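Side-chain contacts in uncharacterized protein (Escherichia coli O157:H7, PDB 5KOL), which is of unknown function; it belongs to the CinA family but probably has no nicotinamide-nucleotide amidohydrolase activity: residues A[4-9]-A[141-146]; A[49-54]-A[59-64]; A[147-152]-A[158-163]. All blocks are in the same frame, centred on the assembly; numbering follows the deposited sequence. Where two conformers were deposited one is given.

Interaction 1: residues A[4-9]-A[141-146]; sequences INRNKI and QNYTAV
Arg6 and Tyr143 make the polar half of this contact. Arg6 NH1 donates a hydrogen bond to Tyr143 OH over 3.1 Å. The bond is nearly straight, with an N-H...O angle of 168°. The hydroxyl oxygen lies in the guanidinium plane, at the edge of the group. The tyrosine ring itself stands almost upright to that plane, at 85°, so the two flat groups do not stack. Arg6 NH2 is turned to the carbonyl oxygen of Leu171 and bonds to it. The guanidinium thus bridges the tyrosine and the end of helix 153-171. A bend in the arginine chain at chi3 (-84°) turns the guanidinium toward Tyr143 OH, and the two side chains cross at about a right angle.

The contact ties the N-terminal segment, which has no regular structure here, to strand 141-148. That strand is outermost, within the chain, in the mixed five-stranded sheet of this CinA-family protein. A type I turn from Ile4 to Asn7 precedes the apolar part.

The apolar half is small. Ile9 CD1 meets Ala145 CB at 3.9 Å. Both residues send their CB toward the other segment. Tyr143 and Ala145 alternate with Thr144 along the strand and also touch Trp136 of the neighbouring strand.

Interaction 2: residues A[49-54]-A[59-64]; sequences SALCAA and KFYGAG
Leu51 of helix 46-52 lies against the Tyr61 ring, and its side chain can be followed outward. CB sits over one face of the ring, 4.1 Å from the centroid and 21° off the normal. This is a CH-pi contact, displaced toward the rim on the side of Tyr61 CD2 and CE2. From CB the chain turns with CG anti to the carbonyl carbon (chi1 -66°). At CG the chain forks between two aromatic residues. CD1 stays with the tyrosine, and Leu51 CD1 comes within 3.9 Å of Tyr61 CE1. CD2 goes to the edge of the Phe60 ring, with Leu51 CD2 4.2 Å from Phe60 CE2.

Cys52 approaches the tyrosine differently. Its sulfur lies in the ring plane, at the edge, with Cys52 SG 3.8 Å from Tyr61 CE2. This is a sulfur-aromatic contact made from the side, while leucine covers a face. Ala54 CB closes the far end loosely, at the edge of the Phe60 ring.

Tyr61 CB, not its ring, lies over a face of the neighbouring Phe60 ring. The contact joins the helix and second strand of a beta-alpha-beta unit formed by strand 36-40, helix 46-52 and strand 61-67. Leu51 also reaches Leu36 and Thr38 of the first strand. Beyond Tyr61, Gly64 pairs in an antiparallel ladder with a strand of the second subunit, and the sheet runs on across the interface.

No hydrogen bond links the two segments. The tyrosine hydroxyl is instead hydrogen-bonded to Thr38 OG1. The ring is therefore held by apolar contact at face and edge, while its polar end is satisfied on the neighbouring strand.

Interaction 3: residues A[147-152]-A[158-163]; sequences MHFAGD and ALAVRF
Met147 opens the contact by setting CG over a face of the Phe163 ring. Met147 CG is 3.7 Å from the ring centroid and 19° off the normal, a CH-pi contact. The bend at chi2 (-69°) brings Met147 SD to 4.2 Å from the same centroid, at an oblique Met-aromatic angle. Met147 also pairs through its backbone with Val132 of strand 131-138.

Phe149 comes next, just past the end of strand 141-148, and is the residue most buried by the helix segment. Its ring packs against the helix: Leu159 CB is over one face, 4.0 Å from the Phe149 centroid. Phe149 CE2 reaches Ala160 CA at 3.9 Å, and Phe149 CZ meets Phe163 CB at 4.0 Å. The strand and helix 153-171 follow each other in the chain, and these side chains pack the helix onto one side of the sheet. Phe134 of the adjacent strand touches Met147, Phe149 and Phe163.

Ala150 turns its CB away, but Ala150 O lies 4.2 Å from Leu159 CD1. Asp152 is the N-cap of the helix, its OD1 accepting a bond from Thr155 N.

How the interactions relate
Interactions 1 and 3 share strand 141-148 and meet directly. Ile9 CG2 of interaction 1 is 3.6 Å from Met147 SD and 4.0 Å from Phe163 CE1 of interaction 3. The N-terminal segment therefore continues the apolar packing between that strand and helix 153-171. Their centres are about 17 Å apart. Interaction 2 lies at the other outermost strand within the chain, about 23 Å from interaction 1 between centres, and the two do not touch. Interaction 3 touches interaction 2 at one point: Ala50 CB of 49-54 packs on Val161 CG1 of 158-163 at 4.1 Å. Of the three, interaction 2 alone is within reach of the second subunit.

Interaction 1: residues A[4-9]-A[141-146]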
loop_
_atom_site.group_PDB
_atom_site.type_symbol
_atom_site.label_atom_id
_atom_site.label_comp_id
_atom_site.label_asym_id
_atom_site.label_seq_id
_atom_site.Cartn_x
_atom_site.Cartn_y
_atom_site.Cartn_z
ATOM N N ILE A 4 32.392 -0.804 -8.851
ATOM C CA ILE A 4 31.521 -1.931 -8.522
ATOM C C ILE A 4 31.651 -2.369 -7.068
ATOM O O ILE A 4 31.165 -3.447 -6.708
ATOM C CB ILE A 4 31.753 -3.122 -9.468
ATOM C CG1 ILE A 4 33.086 -3.803 -9.174
ATOM C CG2 ILE A 4 31.699 -2.674 -10.931
ATOM C CD1 ILE A 4 33.265 -5.103 -9.913
ATOM N N ASN A 5 32.279 -1.551 -6.213
ATOM C CA ASN A 5 32.472 -1.938 -4.815
ATOM C C ASN A 5 31.151 -2.107 -4.069
ATOM O O ASN A 5 31.083 -2.860 -3.089
ATOM C CB ASN A 5 33.332 -0.903 -4.097
ATOM C CG ASN A 5 34.811 -1.100 -4.360
ATOM O OD1 ASN A 5 35.377 -2.157 -4.070
ATOM N ND2 ASN A 5 35.442 -0.083 -4.924
ATOM N N ARG A 6 30.104 -1.415 -4.494
ATOM C CA ARG A 6 28.839 -1.514 -3.780
ATOM C C ARG A 6 27.881 -2.529 -4.400
ATOM O O ARG A 6 26.847 -2.831 -3.794
ATOM C CB ARG A 6 28.189 -0.131 -3.687
ATOM C CG ARG A 6 28.037 0.574 -5.017
ATOM C CD ARG A 6 27.796 2.082 -4.873
ATOM N NE ARG A 6 26.385 2.385 -4.640
ATOM C CZ ARG A 6 25.556 2.864 -5.566
ATOM N NH1 ARG A 6 25.976 3.094 -6.808
ATOM N NH2 ARG A 6 24.283 3.108 -5.265
ATOM N N ASN A 7 28.209 -3.079 -5.573
ATOM C CA ASN A 7 27.395 -4.115 -6.217
ATOM C C ASN A 7 27.617 -5.458 -5.512
ATOM O O ASN A 7 28.267 -6.379 -6.018
ATOM C CB ASN A 7 27.712 -4.232 -7.709
ATOM C CG ASN A 7 27.672 -2.901 -8.445
ATOM O OD1 ASN A 7 27.229 -1.891 -7.908
ATOM N ND2 ASN A 7 28.120 -2.908 -9.703
ATOM N N LYS A 8 27.057 -5.564 -4.310
ATOM C CA LYS A 8 26.961 -6.835 -3.605
ATOM C C LYS A 8 25.489 -7.149 -3.387
ATOM O O LYS A 8 24.725 -6.275 -2.970
ATOM C CB LYS A 8 27.710 -6.822 -2.251
ATOM C CG LYS A 8 29.200 -6.529 -2.343
ATOM C CD LYS A 8 29.898 -6.405 -0.965
ATOM C CE LYS A 8 31.291 -7.030 -1.010
ATOM N NZ LYS A 8 31.973 -7.107 0.340
ATOM N N ILE A 9 25.094 -8.381 -3.694
ATOM C CA ILE A 9 23.778 -8.883 -3.316
ATOM C C ILE A 9 23.808 -9.165 -1.816
ATOM O O ILE A 9 24.509 -10.075 -1.366
ATOM C CB ILE A 9 23.410 -10.138 -4.112
ATOM C CG1 ILE A 9 23.326 -9.818 -5.612
ATOM C CG2 ILE A 9 22.089 -10.717 -3.622
ATOM C CD1 ILE A 9 22.159 -8.906 -5.958
ATOM N N GLN A 141 19.616 7.701 -10.762
ATOM C CA GLN A 141 20.126 6.456 -11.313
ATOM C C GLN A 141 19.233 5.303 -10.873
ATOM O O GLN A 141 18.642 5.335 -9.787
ATOM C CB GLN A 141 21.583 6.217 -10.857
ATOM C CG GLN A 141 22.206 4.898 -11.298
ATOM C CD GLN A 141 22.151 4.674 -12.803
ATOM O OE1 GLN A 141 22.208 5.621 -13.589
ATOM N NE2 GLN A 141 22.049 3.411 -13.208
ATOM N N ASN A 142 19.140 4.280 -11.721
ATOM C CA ASN A 142 18.274 3.134 -11.472
ATOM C C ASN A 142 19.098 1.855 -11.368
ATOM O O ASN A 142 20.055 1.661 -12.130
ATOM C CB ASN A 142 17.229 3.018 -12.580
ATOM C CG ASN A 142 16.298 4.202 -12.607
ATOM O OD1 ASN A 142 15.558 4.435 -11.646
ATOM N ND2 ASN A 142 16.315 4.953 -13.704
ATOM N N TYR A 143 18.730 0.996 -10.409
ATOM C CA TYR A 143 19.386 -0.285 -10.169
ATOM C C TYR A 143 18.353 -1.402 -10.107
ATOM O O TYR A 143 17.208 -1.180 -9.708
ATOM C CB TYR A 143 20.181 -0.262 -8.849
ATOM C CG TYR A 143 21.134 0.908 -8.771
ATOM C CD1 TYR A 143 20.691 2.158 -8.352
ATOM C CD2 TYR A 143 22.460 0.773 -9.135
ATOM C CE1 TYR A 143 21.549 3.237 -8.291
ATOM C CE2 TYR A 143 23.329 1.847 -9.073
ATOM C CZ TYR A 143 22.867 3.078 -8.649
ATOM O OH TYR A 143 23.719 4.160 -8.586
ATOM N N THR A 144 18.766 -2.616 -10.487
ATOM C CA THR A 144 17.893 -3.785 -10.417
ATOM C C THR A 144 18.674 -4.963 -9.843
ATOM O O THR A 144 19.907 -5.007 -9.898
ATOM C CB THR A 144 17.319 -4.184 -11.795
ATOM O OG1 THR A 144 18.393 -4.596 -12.649
ATOM C CG2 THR A 144 16.612 -2.995 -12.481
ATOM N N ALA A 145 17.932 -5.922 -9.292
ATOM C CA ALA A 145 18.473 -7.199 -8.844
ATOM C C ALA A 145 17.353 -8.232 -8.888
ATOM O O ALA A 145 16.192 -7.903 -8.673
ATOM C CB ALA A 145 19.056 -7.100 -7.424
ATOM N N VAL A 146 17.706 -9.481 -9.167
ATOM C CA VAL A 146 16.750 -10.578 -9.081
ATOM C C VAL A 146 17.184 -11.531 -7.970
ATOM O O VAL A 146 18.379 -11.689 -7.692
ATOM C CB VAL A 146 16.603 -11.318 -10.429
ATOM C CG1 VAL A 146 17.960 -11.823 -10.927
ATOM C CG2 VAL A 146 15.589 -12.469 -10.320
#

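Interaction 2: residues A[49-54]-A[59-64]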
loop_
_atom_site.group_PDB
_atom_site.type_symbol
_atom_site.label_atom_id
_atom_site.label_comp_id
_atom_site.label_asym_id
_atom_site.label_seq_id
_atom_site.Cartn_x
_atom_site.Cartn_y
_atom_site.Cartn_z
ATOM N N SER A 49 3.792 -0.967 4.686
ATOM C CA SER A 49 3.485 -1.165 6.101
ATOM C C SER A 49 4.751 -1.189 6.945
ATOM O O SER A 49 4.758 -0.675 8.076
ATOM C CB SER A 49 2.699 -2.461 6.289
ATOM O OG SER A 49 2.397 -2.659 7.657
ATOM N N ALA A 50 5.821 -1.789 6.432
ATOM C CA ALA A 50 7.077 -1.803 7.170
ATOM C C ALA A 50 7.573 -0.383 7.412
ATOM O O ALA A 50 8.000 -0.039 8.521
ATOM C CB ALA A 50 8.118 -2.615 6.400
ATOM N N LEU A 51 7.478 0.469 6.391
ATOM C CA LEU A 51 7.946 1.847 6.488
ATOM C C LEU A 51 7.020 2.729 7.311
ATOM O O LEU A 51 7.492 3.657 7.983
ATOM C CB LEU A 51 8.088 2.430 5.084
ATOM C CG LEU A 51 9.190 1.713 4.292
ATOM C CD1 LEU A 51 9.054 1.978 2.813
ATOM C CD2 LEU A 51 10.568 2.143 4.779
ATOM N N CYS A 52 5.705 2.484 7.245
ATOM C CA CYS A 52 4.778 3.271 8.045
ATOM C C CYS A 52 4.879 2.938 9.522
ATOM O O CYS A 52 4.449 3.743 10.353
ATOM C CB CYS A 52 3.344 3.067 7.555
ATOM S SG CYS A 52 3.035 3.900 5.958
ATOM N N ALA A 53 5.401 1.762 9.864
ATOM C CA ALA A 53 5.626 1.395 11.254
ATOM C C ALA A 53 6.971 1.887 11.769
ATOM O O ALA A 53 7.243 1.774 12.967
ATOM C CB ALA A 53 5.539 -0.119 11.430
ATOM N N ALA A 54 7.806 2.431 10.893
ATOM C CA ALA A 54 9.071 2.976 11.338
ATOM C C ALA A 54 8.859 4.262 12.132
ATOM O O ALA A 54 7.810 4.911 12.080
ATOM C CB ALA A 54 10.002 3.236 10.153
ATOM N N LYS A 59 8.903 12.145 8.166
ATOM C CA LYS A 59 10.086 12.910 7.820
ATOM C C LYS A 59 10.801 12.370 6.590
ATOM O O LYS A 59 11.726 13.027 6.104
ATOM C CB LYS A 59 11.049 12.953 9.011
ATOM C CG LYS A 59 10.540 13.822 10.155
ATOM C CD LYS A 59 11.481 13.787 11.349
ATOM C CE LYS A 59 10.984 14.714 12.451
ATOM N NZ LYS A 59 11.690 14.513 13.760
ATOM N N PHE A 60 10.401 11.213 6.058
ATOM C CA PHE A 60 11.083 10.717 4.866
ATOM C C PHE A 60 10.191 9.922 3.920
ATOM O O PHE A 60 10.625 9.608 2.806
ATOM C CB PHE A 60 12.294 9.854 5.252
ATOM C CG PHE A 60 11.931 8.519 5.856
ATOM C CD1 PHE A 60 11.586 8.420 7.189
ATOM C CD2 PHE A 60 11.956 7.364 5.092
ATOM C CE1 PHE A 60 11.261 7.200 7.744
ATOM C CE2 PHE A 60 11.626 6.141 5.645
ATOM C CZ PHE A 60 11.280 6.060 6.973
ATOM N N TYR A 61 8.957 9.593 4.321
ATOM C CA TYR A 61 8.119 8.706 3.512
ATOM C C TYR A 61 6.660 9.124 3.575
ATOM O O TYR A 61 6.098 9.248 4.665
ATOM C CB TYR A 61 8.249 7.251 3.985
ATOM C CG TYR A 61 7.408 6.230 3.221
ATOM C CD1 TYR A 61 7.744 5.850 1.924
ATOM C CD2 TYR A 61 6.310 5.608 3.824
ATOM C CE1 TYR A 61 6.985 4.890 1.228
ATOM C CE2 TYR A 61 5.544 4.655 3.144
ATOM C CZ TYR A 61 5.897 4.300 1.848
ATOM O OH TYR A 61 5.162 3.351 1.184
ATOM N N GLY A 62 6.034 9.287 2.408
ATOM C CA GLY A 62 4.612 9.570 2.387
ATOM C C GLY A 62 3.795 8.710 1.443
ATOM O O GLY A 62 2.664 8.345 1.772
ATOM N N ALA A 63 4.351 8.360 0.285
ATOM C CA ALA A 63 3.582 7.804 -0.825
ATOM C C ALA A 63 3.988 6.368 -1.098
ATOM O O ALA A 63 5.143 6.098 -1.467
ATOM C CB ALA A 63 3.769 8.654 -2.088
ATOM N N GLY A 64 3.044 5.449 -0.984
ATOM C CA GLY A 64 3.256 4.062 -1.348
ATOM C C GLY A 64 2.207 3.610 -2.337
ATOM O O GLY A 64 1.026 3.922 -2.185
#

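Interaction 3: residues A[147-152]-A[158-163]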
loop_
_atom_site.group_PDB
_atom_site.type_symbol
_atom_site.label_atom_id
_atom_site.label_comp_id
_atom_site.label_asym_id
_atom_site.label_seq_id
_atom_site.Cartn_x
_atom_site.Cartn_y
_atom_site.Cartn_z
ATOM N N MET A 147 16.191 -12.148 -7.320
ATOM C CA MET A 147 16.404 -13.116 -6.248
ATOM C C MET A 147 15.493 -14.321 -6.438
ATOM O O MET A 147 14.403 -14.211 -7.006
ATOM C CB MET A 147 16.131 -12.487 -4.878
ATOM C CG MET A 147 17.087 -11.361 -4.511
ATOM S SD MET A 147 18.744 -12.009 -4.220
ATOM C CE MET A 147 18.514 -12.938 -2.702
ATOM N N HIS A 148 15.936 -15.475 -5.935
ATOM C CA HIS A 148 15.145 -16.707 -5.954
ATOM C C HIS A 148 15.009 -17.197 -4.520
ATOM O O HIS A 148 15.933 -17.812 -3.982
ATOM C CB HIS A 148 15.797 -17.755 -6.844
ATOM C CG HIS A 148 15.973 -17.297 -8.258
ATOM N ND1 HIS A 148 14.943 -17.304 -9.175
ATOM C CD2 HIS A 148 17.050 -16.798 -8.906
ATOM C CE1 HIS A 148 15.382 -16.843 -10.334
ATOM N NE2 HIS A 148 16.657 -16.527 -10.198
ATOM N N PHE A 149 13.866 -16.917 -3.896
ATOM C CA PHE A 149 13.671 -17.222 -2.486
ATOM C C PHE A 149 13.030 -18.593 -2.323
ATOM O O PHE A 149 12.117 -18.954 -3.073
ATOM C CB PHE A 149 12.798 -16.160 -1.812
ATOM C CG PHE A 149 13.411 -14.775 -1.794
ATOM C CD1 PHE A 149 14.567 -14.515 -1.054
ATOM C CD2 PHE A 149 12.817 -13.730 -2.498
ATOM C CE1 PHE A 149 15.121 -13.238 -1.030
ATOM C CE2 PHE A 149 13.368 -12.453 -2.486
ATOM C CZ PHE A 149 14.513 -12.205 -1.732
ATOM N N ALA A 150 13.514 -19.356 -1.338
ATOM C CA ALA A 150 12.918 -20.641 -1.002
ATOM C C ALA A 150 11.843 -20.472 0.071
ATOM O O ALA A 150 11.837 -19.505 0.837
ATOM C CB ALA A 150 13.985 -21.636 -0.525
ATOM N N GLY A 151 10.932 -21.435 0.122
ATOM C CA GLY A 151 9.881 -21.460 1.120
ATOM C C GLY A 151 8.526 -21.156 0.508
ATOM O O GLY A 151 8.392 -20.870 -0.685
ATOM N N ASP A 152 7.510 -21.213 1.368
ATOM C CA ASP A 152 6.154 -20.957 0.914
ATOM C C ASP A 152 5.967 -19.468 0.631
ATOM O O ASP A 152 6.887 -18.654 0.756
ATOM C CB ASP A 152 5.133 -21.489 1.926
ATOM C CG ASP A 152 5.245 -20.849 3.308
ATOM O OD1 ASP A 152 5.692 -19.696 3.435
ATOM O OD2 ASP A 152 4.840 -21.507 4.285
ATOM N N ALA A 158 7.971 -12.208 2.863
ATOM C CA ALA A 158 8.630 -11.566 3.993
ATOM C C ALA A 158 10.098 -11.330 3.694
ATOM O O ALA A 158 10.648 -10.276 4.043
ATOM C CB ALA A 158 8.467 -12.413 5.264
ATOM N N LEU A 159 10.746 -12.292 3.034
ATOM C CA LEU A 159 12.130 -12.088 2.627
ATOM C C LEU A 159 12.257 -10.974 1.596
ATOM O O LEU A 159 13.222 -10.203 1.631
ATOM C CB LEU A 159 12.724 -13.369 2.062
ATOM C CG LEU A 159 12.988 -14.445 3.100
ATOM C CD1 LEU A 159 12.857 -15.807 2.451
ATOM C CD2 LEU A 159 14.366 -14.211 3.730
ATOM N N ALA A 160 11.301 -10.883 0.663
ATOM C CA ALA A 160 11.364 -9.822 -0.344
ATOM C C ALA A 160 11.330 -8.446 0.303
ATOM O O ALA A 160 12.066 -7.539 -0.111
ATOM C CB ALA A 160 10.204 -9.962 -1.343
ATOM N N VAL A 161 10.452 -8.254 1.292
ATOM C CA VAL A 161 10.375 -6.952 1.957
ATOM C C VAL A 161 11.700 -6.643 2.657
ATOM O O VAL A 161 12.265 -5.555 2.494
ATOM C CB VAL A 161 9.174 -6.887 2.924
ATOM C CG1 VAL A 161 9.188 -5.555 3.700
ATOM C CG2 VAL A 161 7.804 -7.053 2.176
ATOM N N ARG A 162 12.232 -7.602 3.433
ATOM C CA ARG A 162 13.513 -7.367 4.110
ATOM C C ARG A 162 14.638 -7.119 3.113
ATOM O O ARG A 162 15.492 -6.249 3.328
ATOM C CB ARG A 162 13.884 -8.554 5.012
ATOM C CG ARG A 162 13.074 -8.624 6.302
ATOM C CD ARG A 162 13.283 -9.969 7.037
ATOM N NE ARG A 162 14.640 -10.173 7.524
ATOM C CZ ARG A 162 15.212 -11.369 7.626
ATOM N NH1 ARG A 162 14.550 -12.462 7.235
ATOM N NH2 ARG A 162 16.455 -11.475 8.085
ATOM N N PHE A 163 14.674 -7.889 2.026
ATOM C CA PHE A 163 15.734 -7.720 1.033
ATOM C C PHE A 163 15.656 -6.347 0.361
ATOM O O PHE A 163 16.678 -5.688 0.147
ATOM C CB PHE A 163 15.644 -8.824 -0.022
ATOM C CG PHE A 163 16.655 -8.682 -1.110
ATOM C CD1 PHE A 163 17.946 -9.138 -0.927
ATOM C CD2 PHE A 163 16.320 -8.081 -2.324
ATOM C CE1 PHE A 163 18.900 -9.005 -1.903
ATOM C CE2 PHE A 163 17.274 -7.945 -3.319
ATOM C CZ PHE A 163 18.565 -8.396 -3.111
#